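Local coordinates for uncharacterized protein (Legionella pneumophila subsp. pneumophila, PDB 5L1A) that is of unknown function but forms, in this N-terminal part of a predicted membrane protein, a compact all-helical domain of the DUF5638 family, at residues K43-S48 with D100-N105; T20-F25 with S71-V76; E12-N17 with D58-V63; N6-L11 with S48-T53. One frame throughout, in Å; residues are numbered along the deposited sequence.

Interaction 1. Residues K43-S48 with D100-N105; sequences KYFYNS and DVIIAN. With I3C (5-amino-2,4,6-triiodobenzene-1,3-dicarboxylic acid), chain D.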
# COMPACT_ATOMS: atom_id res chain seq x y z
N LYS A 43 5.62 0.79 -2.30
CA LYS A 43 5.08 1.97 -2.98
C LYS A 43 5.04 1.77 -4.48
O LYS A 43 4.11 2.24 -5.14
CB LYS A 43 5.90 3.21 -2.61
CG LYS A 43 5.93 3.46 -1.11
CD LYS A 43 6.08 4.93 -0.79
CE LYS A 43 7.45 5.45 -1.17
NZ LYS A 43 7.57 6.89 -0.82
N TYR A 44 6.03 1.07 -5.04
CA TYR A 44 5.98 0.73 -6.46
C TYR A 44 4.79 -0.17 -6.77
O TYR A 44 4.16 -0.02 -7.83
CB TYR A 44 7.29 0.08 -6.87
CG TYR A 44 7.31 -0.45 -8.29
CD1 TYR A 44 7.59 0.39 -9.36
CD2 TYR A 44 7.06 -1.79 -8.55
CE1 TYR A 44 7.61 -0.10 -10.65
CE2 TYR A 44 7.08 -2.28 -9.83
CZ TYR A 44 7.36 -1.43 -10.88
OH TYR A 44 7.38 -1.93 -12.17
N PHE A 45 4.45 -1.09 -5.87
CA PHE A 45 3.35 -2.02 -6.11
C PHE A 45 2.02 -1.28 -6.26
O PHE A 45 1.25 -1.56 -7.19
CB PHE A 45 3.27 -3.05 -4.98
CG PHE A 45 2.03 -3.90 -5.02
CD1 PHE A 45 1.95 -4.99 -5.86
CD2 PHE A 45 0.94 -3.60 -4.21
CE1 PHE A 45 0.81 -5.77 -5.90
CE2 PHE A 45 -0.20 -4.38 -4.24
CZ PHE A 45 -0.26 -5.47 -5.09
N TYR A 46 1.72 -0.35 -5.36
CA TYR A 46 0.42 0.30 -5.39
C TYR A 46 0.36 1.39 -6.46
O TYR A 46 -0.65 1.52 -7.15
CB TYR A 46 0.07 0.88 -4.02
CG TYR A 46 -0.24 -0.18 -3.00
CD1 TYR A 46 -1.46 -0.85 -3.02
CD2 TYR A 46 0.67 -0.51 -2.02
CE1 TYR A 46 -1.75 -1.82 -2.09
CE2 TYR A 46 0.39 -1.48 -1.07
CZ TYR A 46 -0.82 -2.14 -1.11
OH TYR A 46 -1.11 -3.11 -0.18
N ASN A 47 1.43 2.16 -6.61
CA ASN A 47 1.47 3.18 -7.65
C ASN A 47 1.39 2.56 -9.05
O ASN A 47 0.64 3.05 -9.90
CB ASN A 47 2.72 4.05 -7.50
CG ASN A 47 2.54 5.15 -6.47
OD1 ASN A 47 2.05 6.23 -6.79
ND2 ASN A 47 2.93 4.88 -5.23
N SER A 48 2.15 1.49 -9.29
CA SER A 48 2.08 0.84 -10.60
C SER A 48 0.72 0.22 -10.85
O SER A 48 0.24 0.21 -11.99
CB SER A 48 3.16 -0.24 -10.73
OG SER A 48 4.46 0.30 -10.58
N ASP A 100 1.06 -11.06 -1.77
CA ASP A 100 0.95 -11.63 -0.43
C ASP A 100 2.30 -11.67 0.27
O ASP A 100 2.40 -11.34 1.46
CB ASP A 100 0.36 -13.04 -0.52
CG ASP A 100 -1.15 -13.06 -0.42
OD1 ASP A 100 -1.76 -11.97 -0.46
OD2 ASP A 100 -1.74 -14.15 -0.29
N VAL A 101 3.35 -12.04 -0.46
CA VAL A 101 4.67 -12.21 0.14
C VAL A 101 5.23 -10.87 0.60
O VAL A 101 5.70 -10.74 1.73
CB VAL A 101 5.62 -12.91 -0.85
CG1 VAL A 101 7.04 -12.92 -0.31
CG2 VAL A 101 5.14 -14.32 -1.13
N ILE A 102 5.19 -9.86 -0.27
CA ILE A 102 5.79 -8.58 0.08
C ILE A 102 4.97 -7.86 1.14
O ILE A 102 5.53 -7.14 1.98
CB ILE A 102 5.98 -7.71 -1.18
CG1 ILE A 102 4.64 -7.37 -1.82
CG2 ILE A 102 6.88 -8.42 -2.18
CD1 ILE A 102 4.76 -6.53 -3.08
N ILE A 103 3.65 -8.04 1.14
CA ILE A 103 2.82 -7.35 2.12
C ILE A 103 2.93 -8.00 3.49
O ILE A 103 2.99 -7.32 4.52
CB ILE A 103 1.36 -7.29 1.63
CG1 ILE A 103 1.23 -6.35 0.44
CG2 ILE A 103 0.44 -6.84 2.75
CD1 ILE A 103 -0.14 -6.38 -0.22
N ALA A 104 2.96 -9.34 3.53
CA ALA A 104 3.15 -10.02 4.81
C ALA A 104 4.53 -9.74 5.39
O ALA A 104 4.67 -9.53 6.60
CB ALA A 104 2.94 -11.52 4.64
N ASN A 105 5.56 -9.74 4.54
CA ASN A 105 6.91 -9.43 5.01
C ASN A 105 6.99 -8.00 5.55
O ASN A 105 7.64 -7.76 6.57
CB ASN A 105 7.92 -9.64 3.89
CG ASN A 105 9.32 -9.19 4.28
OD1 ASN A 105 9.70 -8.04 4.07
ND2 ASN A 105 10.10 -10.10 4.85
I3 I3C D . 2.54 -14.61 2.60
I2 I3C D . 6.72 -18.86 1.12
I1 I3C D . 0.67 -19.82 -0.02
O8 I3C D . 0.02 -16.29 0.31
O9 I3C D . -0.15 -16.97 2.39
C10 I3C D . 3.96 -20.45 0.06
N13 I3C D . 5.40 -16.12 2.23
C1 I3C D . 1.92 -17.31 1.28
C6 I3C D . 3.01 -16.46 1.80
C5 I3C D . 4.41 -16.92 1.75
C4 I3C D . 4.73 -18.24 1.17
C3 I3C D . 3.64 -19.11 0.65
C2 I3C D . 2.24 -18.64 0.70
C7 I3C D . 0.50 -16.83 1.33
O11 I3C D . 3.52 -21.48 0.61
O12 I3C D . 4.68 -20.50 -0.96

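Interaction 2. Residues T20-F25 with S71-V76; sequences TQLNQF and SLVSQV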
# COMPACT_ATOMS: atom_id res chain seq x y z
N THR A 20 3.18 9.71 1.20
CA THR A 20 3.71 10.62 2.21
C THR A 20 3.52 10.05 3.61
O THR A 20 4.41 10.17 4.46
CB THR A 20 3.02 11.98 2.10
OG1 THR A 20 3.20 12.49 0.77
CG2 THR A 20 3.58 12.97 3.11
N GLN A 21 2.36 9.43 3.86
CA GLN A 21 2.11 8.84 5.17
C GLN A 21 3.09 7.71 5.48
O GLN A 21 3.49 7.54 6.63
CB GLN A 21 0.67 8.33 5.25
CG GLN A 21 0.28 7.80 6.61
CD GLN A 21 0.35 8.86 7.68
OE1 GLN A 21 -0.52 9.73 7.76
NE2 GLN A 21 1.40 8.81 8.49
N LEU A 22 3.49 6.95 4.46
CA LEU A 22 4.48 5.90 4.67
C LEU A 22 5.83 6.50 5.06
O LEU A 22 6.48 6.02 5.98
CB LEU A 22 4.62 5.04 3.42
CG LEU A 22 3.90 3.69 3.42
CD1 LEU A 22 4.19 2.92 2.14
CD2 LEU A 22 4.26 2.86 4.65
N ASN A 23 6.25 7.56 4.36
CA ASN A 23 7.51 8.21 4.71
C ASN A 23 7.49 8.75 6.13
O ASN A 23 8.47 8.60 6.87
CB ASN A 23 7.82 9.34 3.72
CG ASN A 23 8.00 8.85 2.30
OD1 ASN A 23 8.14 7.65 2.06
ND2 ASN A 23 8.01 9.78 1.35
N GLN A 24 6.38 9.37 6.53
CA GLN A 24 6.30 9.96 7.87
C GLN A 24 6.29 8.90 8.96
O GLN A 24 6.74 9.16 10.08
CB GLN A 24 5.07 10.86 7.97
CG GLN A 24 5.14 12.09 7.09
CD GLN A 24 3.88 12.93 7.16
OE1 GLN A 24 2.82 12.44 7.54
NE2 GLN A 24 4.00 14.21 6.79
N PHE A 25 5.77 7.70 8.66
CA PHE A 25 5.88 6.59 9.60
C PHE A 25 7.34 6.31 9.94
O PHE A 25 7.71 6.22 11.12
CB PHE A 25 5.24 5.33 9.01
CG PHE A 25 3.74 5.32 9.06
CD1 PHE A 25 3.05 6.07 10.00
CD2 PHE A 25 3.01 4.55 8.17
CE1 PHE A 25 1.67 6.06 10.05
CE2 PHE A 25 1.62 4.53 8.21
CZ PHE A 25 0.95 5.29 9.15
N SER A 71 -3.51 2.00 6.89
CA SER A 71 -4.10 1.85 8.21
C SER A 71 -3.52 0.65 8.95
O SER A 71 -3.27 0.71 10.16
CB SER A 71 -5.62 1.72 8.10
OG SER A 71 -6.19 2.93 7.65
N LEU A 72 -3.30 -0.46 8.23
CA LEU A 72 -2.75 -1.65 8.87
C LEU A 72 -1.31 -1.43 9.31
O LEU A 72 -0.90 -1.89 10.38
CB LEU A 72 -2.85 -2.84 7.92
CG LEU A 72 -4.27 -3.27 7.56
CD1 LEU A 72 -4.25 -4.44 6.59
CD2 LEU A 72 -5.05 -3.63 8.82
N VAL A 73 -0.52 -0.72 8.50
CA VAL A 73 0.86 -0.42 8.88
C VAL A 73 0.91 0.36 10.18
O VAL A 73 1.71 0.07 11.08
CB VAL A 73 1.59 0.33 7.75
CG1 VAL A 73 3.00 0.71 8.19
CG2 VAL A 73 1.64 -0.51 6.49
N SER A 74 0.04 1.37 10.32
CA SER A 74 0.03 2.17 11.54
C SER A 74 -0.34 1.32 12.75
O SER A 74 0.25 1.46 13.83
CB SER A 74 -0.92 3.36 11.40
OG SER A 74 -2.26 2.94 11.21
N GLN A 75 -1.30 0.40 12.58
CA GLN A 75 -1.70 -0.45 13.69
C GLN A 75 -0.58 -1.41 14.09
O GLN A 75 -0.41 -1.72 15.28
CB GLN A 75 -2.96 -1.23 13.33
CG GLN A 75 -4.16 -0.36 13.04
CD GLN A 75 -5.33 -1.16 12.50
OE1 GLN A 75 -5.63 -2.25 13.00
NE2 GLN A 75 -5.98 -0.64 11.47
N VAL A 76 0.18 -1.91 13.11
CA VAL A 76 1.29 -2.81 13.42
C VAL A 76 2.44 -2.05 14.05
O VAL A 76 2.97 -2.44 15.09
CB VAL A 76 1.74 -3.55 12.15
CG1 VAL A 76 3.00 -4.35 12.42
CG2 VAL A 76 0.64 -4.47 11.66

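Interaction 3. Residues E12-N17 with D58-V63; sequences EKRLQN and DGLEVV. With I3C (5-amino-2,4,6-triiodobenzene-1,3-dicarboxylic acid), chain B; I3C (5-amino-2,4,6-triiodobenzene-1,3-dicarboxylic acid), chain E.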
# COMPACT_ATOMS: atom_id res chain seq x y z
N GLU A 12 -5.27 10.51 -7.84
CA GLU A 12 -3.82 10.59 -7.67
C GLU A 12 -3.44 11.33 -6.39
O GLU A 12 -2.47 10.96 -5.73
CB GLU A 12 -3.19 11.26 -8.89
CG GLU A 12 -1.68 11.41 -8.81
CD GLU A 12 -0.95 10.09 -8.87
OE1 GLU A 12 -1.46 9.15 -9.51
OE2 GLU A 12 0.14 9.98 -8.26
N LYS A 13 -4.20 12.37 -6.03
CA LYS A 13 -3.91 13.11 -4.81
C LYS A 13 -3.99 12.22 -3.58
O LYS A 13 -3.29 12.47 -2.59
CB LYS A 13 -4.86 14.30 -4.68
CG LYS A 13 -4.68 15.37 -5.76
CD LYS A 13 -5.61 16.56 -5.53
CE LYS A 13 -5.29 17.71 -6.48
NZ LYS A 13 -5.56 17.37 -7.91
N ARG A 14 -4.83 11.18 -3.62
CA ARG A 14 -4.89 10.26 -2.49
C ARG A 14 -3.79 9.21 -2.54
O ARG A 14 -3.38 8.70 -1.50
CB ARG A 14 -6.26 9.58 -2.45
CG ARG A 14 -7.37 10.50 -1.98
CD ARG A 14 -8.52 9.71 -1.40
NE ARG A 14 -9.47 9.28 -2.42
CZ ARG A 14 -10.26 8.22 -2.30
NH1 ARG A 14 -10.22 7.47 -1.21
NH2 ARG A 14 -11.10 7.91 -3.28
N LEU A 15 -3.29 8.89 -3.74
CA LEU A 15 -2.10 8.05 -3.84
C LEU A 15 -0.92 8.69 -3.14
O LEU A 15 -0.14 8.02 -2.45
CB LEU A 15 -1.76 7.77 -5.30
CG LEU A 15 -2.19 6.48 -5.99
CD1 LEU A 15 -1.41 6.32 -7.28
CD2 LEU A 15 -1.98 5.28 -5.09
N GLN A 16 -0.76 10.01 -3.32
CA GLN A 16 0.40 10.71 -2.77
C GLN A 16 0.31 10.86 -1.26
O GLN A 16 1.34 10.86 -0.57
CB GLN A 16 0.55 12.07 -3.44
CG GLN A 16 0.63 12.00 -4.96
CD GLN A 16 0.69 13.36 -5.62
OE1 GLN A 16 0.32 13.51 -6.78
NE2 GLN A 16 1.17 14.36 -4.88
N ASN A 17 -0.91 11.00 -0.72
CA ASN A 17 -1.06 11.02 0.73
C ASN A 17 -0.59 9.71 1.34
O ASN A 17 0.08 9.70 2.38
CB ASN A 17 -2.51 11.29 1.11
CG ASN A 17 -2.91 12.74 0.91
OD1 ASN A 17 -2.06 13.61 0.73
ND2 ASN A 17 -4.22 13.00 0.93
N ASP A 58 -11.81 0.87 -11.16
CA ASP A 58 -10.60 0.13 -10.82
C ASP A 58 -9.57 1.02 -10.13
O ASP A 58 -8.91 0.59 -9.18
CB ASP A 58 -10.01 -0.50 -12.08
CG ASP A 58 -10.95 -1.51 -12.72
OD1 ASP A 58 -11.86 -2.01 -12.02
OD2 ASP A 58 -10.78 -1.81 -13.93
N GLY A 59 -9.41 2.26 -10.60
CA GLY A 59 -8.52 3.18 -9.91
C GLY A 59 -8.94 3.45 -8.48
O GLY A 59 -8.10 3.56 -7.59
N LEU A 60 -10.25 3.54 -8.24
CA LEU A 60 -10.74 3.76 -6.88
C LEU A 60 -10.48 2.54 -6.00
O LEU A 60 -10.19 2.69 -4.81
CB LEU A 60 -12.23 4.10 -6.92
CG LEU A 60 -12.94 4.31 -5.58
CD1 LEU A 60 -12.27 5.41 -4.80
CD2 LEU A 60 -14.40 4.63 -5.80
N GLU A 61 -10.57 1.34 -6.57
CA GLU A 61 -10.36 0.14 -5.76
C GLU A 61 -8.90 0.00 -5.34
O GLU A 61 -8.61 -0.47 -4.23
CB GLU A 61 -10.81 -1.11 -6.53
CG GLU A 61 -10.74 -2.40 -5.73
CD GLU A 61 -11.30 -3.60 -6.46
OE1 GLU A 61 -11.84 -3.43 -7.58
OE2 GLU A 61 -11.22 -4.72 -5.92
N VAL A 62 -7.97 0.41 -6.21
CA VAL A 62 -6.55 0.37 -5.85
C VAL A 62 -6.24 1.43 -4.81
O VAL A 62 -5.49 1.18 -3.85
CB VAL A 62 -5.69 0.55 -7.12
CG1 VAL A 62 -4.22 0.69 -6.75
CG2 VAL A 62 -5.90 -0.61 -8.06
N VAL A 63 -6.79 2.64 -4.97
CA VAL A 63 -6.55 3.70 -4.00
C VAL A 63 -7.09 3.31 -2.63
O VAL A 63 -6.45 3.53 -1.60
CB VAL A 63 -7.16 5.03 -4.50
CG1 VAL A 63 -7.23 6.05 -3.38
CG2 VAL A 63 -6.34 5.58 -5.66
I3 I3C B . -14.41 -5.77 -0.45
I2 I3C B . -9.58 -5.49 3.33
I1 I3C B . -8.74 -5.05 -2.74
O8 I3C B . -12.39 -4.31 -3.20
O9 I3C B . -12.11 -6.48 -3.34
C10 I3C B . -7.98 -5.16 0.45
N13 I3C B . -12.64 -5.75 2.29
C1 I3C B . -11.47 -5.42 -1.33
C6 I3C B . -12.36 -5.58 -0.16
C5 I3C B . -11.82 -5.60 1.22
C4 I3C B . -10.36 -5.46 1.40
C3 I3C B . -9.45 -5.30 0.25
C2 I3C B . -10.02 -5.28 -1.11
C7 I3C B . -12.03 -5.40 -2.71
O11 I3C B . -7.51 -4.04 0.70
O12 I3C B . -7.26 -6.19 0.37
I3 I3C E . -7.02 -3.93 -5.95
I2 I3C E . -1.65 -5.31 -8.88
I1 I3C E . -6.67 -8.72 -9.77
O8 I3C E . -8.84 -6.12 -8.43
O9 I3C E . -8.26 -7.29 -6.67
C10 I3C E . -3.51 -7.67 -10.04
N13 I3C E . -3.83 -3.74 -6.91
C1 I3C E . -6.53 -6.26 -7.91
C6 I3C E . -5.87 -5.10 -7.25
C5 I3C E . -4.43 -4.80 -7.51
C4 I3C E . -3.66 -5.66 -8.45
C3 I3C E . -4.32 -6.81 -9.11
C2 I3C E . -5.74 -7.11 -8.84
C7 I3C E . -7.97 -6.57 -7.65
O11 I3C E . -2.83 -8.60 -9.56
O12 I3C E . -3.54 -7.44 -11.27

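Interaction 4. Residues N6-L11 with S48-T53; sequences NNARLL and SAFNKT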
# COMPACT_ATOMS: atom_id res chain seq x y z
N ASN A 6 -11.28 10.50 -16.84
CA ASN A 6 -11.70 11.65 -16.05
C ASN A 6 -11.52 11.38 -14.56
O ASN A 6 -11.77 10.27 -14.08
CB ASN A 6 -13.17 11.98 -16.34
CG ASN A 6 -13.34 12.83 -17.58
OD1 ASN A 6 -12.46 12.89 -18.43
ND2 ASN A 6 -14.49 13.49 -17.68
N ASN A 7 -11.07 12.41 -13.84
CA ASN A 7 -10.97 12.45 -12.39
C ASN A 7 -9.87 11.54 -11.84
O ASN A 7 -9.79 11.34 -10.62
CB ASN A 7 -12.30 12.10 -11.73
CG ASN A 7 -13.43 12.99 -12.22
OD1 ASN A 7 -13.25 14.19 -12.39
ND2 ASN A 7 -14.58 12.39 -12.48
N ALA A 8 -9.01 10.99 -12.70
CA ALA A 8 -7.87 10.24 -12.20
C ALA A 8 -6.95 11.13 -11.37
O ALA A 8 -6.32 10.65 -10.42
CB ALA A 8 -7.10 9.62 -13.37
N ARG A 9 -6.86 12.42 -11.70
CA ARG A 9 -6.02 13.33 -10.95
C ARG A 9 -6.47 13.44 -9.50
O ARG A 9 -5.64 13.50 -8.58
CB ARG A 9 -6.01 14.71 -11.61
CG ARG A 9 -5.41 14.72 -13.00
CD ARG A 9 -5.34 16.12 -13.58
NE ARG A 9 -4.49 16.15 -14.77
CZ ARG A 9 -3.17 16.29 -14.73
NH1 ARG A 9 -2.47 16.30 -15.85
NH2 ARG A 9 -2.55 16.41 -13.57
N LEU A 10 -7.78 13.47 -9.27
CA LEU A 10 -8.29 13.50 -7.90
C LEU A 10 -7.91 12.23 -7.15
O LEU A 10 -7.56 12.28 -5.96
CB LEU A 10 -9.80 13.70 -7.90
CG LEU A 10 -10.24 14.99 -8.59
CD1 LEU A 10 -11.75 15.07 -8.68
CD2 LEU A 10 -9.67 16.19 -7.85
N LEU A 11 -7.97 11.08 -7.82
CA LEU A 11 -7.53 9.84 -7.20
C LEU A 11 -6.02 9.83 -6.98
O LEU A 11 -5.54 9.21 -6.02
CB LEU A 11 -7.94 8.65 -8.07
CG LEU A 11 -9.30 8.01 -7.82
CD1 LEU A 11 -10.40 9.05 -7.63
CD2 LEU A 11 -9.65 7.08 -8.96
N SER A 48 2.15 1.49 -9.29
CA SER A 48 2.08 0.84 -10.60
C SER A 48 0.72 0.22 -10.85
O SER A 48 0.24 0.21 -11.99
CB SER A 48 3.16 -0.24 -10.73
OG SER A 48 4.46 0.30 -10.58
N ALA A 49 0.07 -0.29 -9.80
CA ALA A 49 -1.25 -0.89 -9.98
C ALA A 49 -2.29 0.16 -10.34
O ALA A 49 -3.20 -0.11 -11.13
CB ALA A 49 -1.67 -1.66 -8.73
N PHE A 50 -2.16 1.36 -9.78
CA PHE A 50 -3.11 2.43 -10.13
C PHE A 50 -2.88 2.93 -11.55
O PHE A 50 -3.85 3.21 -12.27
CB PHE A 50 -2.99 3.58 -9.13
CG PHE A 50 -3.80 4.79 -9.51
CD1 PHE A 50 -5.14 4.88 -9.17
CD2 PHE A 50 -3.22 5.84 -10.21
CE1 PHE A 50 -5.89 5.98 -9.52
CE2 PHE A 50 -3.97 6.95 -10.56
CZ PHE A 50 -5.30 7.02 -10.21
N ASN A 51 -1.62 3.06 -11.96
CA ASN A 51 -1.32 3.54 -13.30
C ASN A 51 -1.76 2.57 -14.39
O ASN A 51 -1.89 2.98 -15.55
CB ASN A 51 0.18 3.81 -13.45
CG ASN A 51 0.68 4.87 -12.50
OD1 ASN A 51 -0.07 5.76 -12.09
ND2 ASN A 51 1.96 4.80 -12.16
N LYS A 52 -1.98 1.30 -14.06
CA LYS A 52 -2.48 0.34 -15.03
C LYS A 52 -4.00 0.33 -15.12
O LYS A 52 -4.54 -0.27 -16.05
CB LYS A 52 -1.98 -1.06 -14.69
CG LYS A 52 -0.48 -1.26 -14.88
CD LYS A 52 -0.03 -2.64 -14.43
CE LYS A 52 -0.30 -2.85 -12.95
NZ LYS A 52 0.28 -4.13 -12.44
N THR A 53 -4.70 0.98 -14.19
CA THR A 53 -6.15 1.03 -14.26
C THR A 53 -6.58 1.83 -15.49
O THR A 53 -5.89 2.74 -15.94
CB THR A 53 -6.73 1.66 -12.99
OG1 THR A 53 -6.30 3.02 -12.88
CG2 THR A 53 -6.27 0.89 -11.76

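Interaction 1. Residues K43-S48 with D100-N105
Phe-45 on helix 33-51 meets Ile-102 and Ile-103 on helix 97-110, and Tyr-46 meets Ile-103, in a helix-helix contact of this all-helical domain. The segment axes come within 11.7 Å at 130°, and the contact is made through side chains. Tyr-46 reaches with its phenol end. Its CG lies anti to the carbonyl carbon (chi1 -71°), and the side chain runs across Ile-103 at about a right angle. Tyr-46 OH stands 3.4 Å from Ile-103 CD1. Ile-103 CD1 is also 4.5 Å from Phe-45 CE2. Ile-103 is turned the same way as Tyr-46, with CG1 beside its backbone N and CD1 as the leading atom. Ile-102 instead meets the root of Phe-45: Ile-102 CD1 lies 4.2 Å from Phe-45 CB. Phe-45 CD2 sits 3.6 Å above the plane of the Tyr-46 ring, over its centre. Tyr-46 is also stacked on Tyr-66 of helix 56-77. Behind the contact, Asp-100, Val-101 and Ala-104 line a site for one triiodinated ligand, while Phe-45 touches another. In the first site, Ala-104 CB lies 3.7 Å from the ligand iodine I3.

Interaction 2. Residues T20-F25 with S71-V76
Helices 8-25 and 56-77 run nearly parallel here, their segment axes 12° apart in direction and 10.9 Å apart at the closest. Phe-25 CA lies 7.6 Å from Ser-74 CA, and Leu-22, one turn before Phe-25, lies nearest Val-73, CA to CA. Phe-25 does most of the touching. Its CG lies anti to the carbonyl carbon (chi1 -77°), and the ring lies against Val-73 and Ser-74. The far corner, Phe-25 CZ, rests 3.5 Å from Ser-74 CB. On the CD2 side of the ring, Val-73 CG1 is 3.8 Å from Phe-25 CD2. Gln-21 O of its own helix sits over one face, offset toward the rim. The same Val-73 methyl also receives Leu-22, with 4.3 Å between Leu-22 CD2 and Val-73 CG1. Ser-74 offers its CB to the ring while its hydroxyl turns back to its own helix. Ser-74 OG sits between the backbone N and the carbonyl carbon (chi1 63°) and donates to Ser-71 O at 2.7 Å. Gln-75 N reaches that carbonyl from the same face. Phe-107 and Cys-110 of helix 97-110 also touch Val-73, which thus joins three helices. This is apolar helix-helix packing within a small helical bundle.

Interaction 3. Residues E12-N17 with D58-V63
Arg-14 lays its guanidinium over Val-63. Val-63 CG1 sits 3.8 Å above the plane of the Arg-14 guanidinium, over its centre, and the two side chains cross at about a right angle. Val-63 CG1 is also 3.8 Å from Arg-14 CB, so the arginine curls round it. A bend at chi3 (-86°) brings the guanidinium back over the methyl. Leu-60 approaches at the edge, near the guanidinium plane, with Leu-60 CD1 3.2 Å from Arg-14 NH2. Leu-15 CG packs against Val-63 CG2 at 4.3 Å. Val-63 therefore splits its branches between the charged residue and the leucine. Further out, Arg-14 NH1 forms a salt bridge with Glu-67, one turn beyond Val-63, which helps to hold the guanidinium in place. Phe-50 of helix 33-51 touches both Leu-15 and Val-63. Glu-61 and Val-62 face ligands instead: Glu-61 OE2 is 3.0 Å from O8 of one triiodinated ligand, and Val-62 CG2 is 3.9 Å from N13 of a second. The segment axes are 10.2 Å apart and 16° from parallel, with Leu-15 CA 6.2 Å from Val-63 CA. This is close packing of near-parallel helices in a helical bundle, apolar inside and bordered by a salt bridge.

Interaction 4. Residues N6-L11 with S48-T53
The first turn of helix 8-25 faces the last turns of helix 33-51, and the nearest CA atoms, of Leu-11 and Phe-50, are 9.1 Å apart. Phe-50 contributes the buried surface from its side. Its CG is anti to the backbone N (chi1 173°), which carries the ring out to Ala-8 and Leu-11. Leu-11 runs across it at about a right angle. Leu-11 CB lies 3.7 Å from Phe-50 CE1, and Leu-11 CD2 meets the ring edge in its plane. Ala-8 comes to the same end of the ring. Ala-8 O is at the edge, 3.8 Å from Phe-50 CZ, and Ala-8 CB is 4.5 Å from Phe-50 CZ. Ala-8, Leu-11 and Phe-50 are all buried. Pro-3 and Tyr-5 of the N-terminal loop touch the phenylalanine too, as does Val-62 of helix 56-77. The chain beyond Phe-50 is tied back to it, as Thr-53 N donates to Phe-50 O at 3.1 Å. Thr-53 OG1 is hydrogen-bonded to Tyr-5 OH, linking this turn to the N-terminal loop. A phenylalanine of helix 33-51 packing against helices 8-25 and 56-77 is part of the hydrophobic core of a helical bundle.

From the N terminus, helix 8-25 supplies the first partner of interactions 4, 3 and 2 in turn. Interaction 4 closes the shortest loop, back from helix 33-51. Interactions 3 and 2 close longer ones from successive parts of helix 56-77. Interaction 1 starts on helix 33-51 and closes with helix 97-110. All the pairs cross along the chain, and none nests. Interactions 3 and 4 are neighbours, centres about 6 Å apart, and share a core where Leu-15 meets Phe-50. Interactions 2 and 4 lie on opposite sides of the chain's centre. Lys-43 joins interaction 1 to interaction 2 through Asn-23 and Leu-22. Together the contacts tie four of the five helices into one bundle.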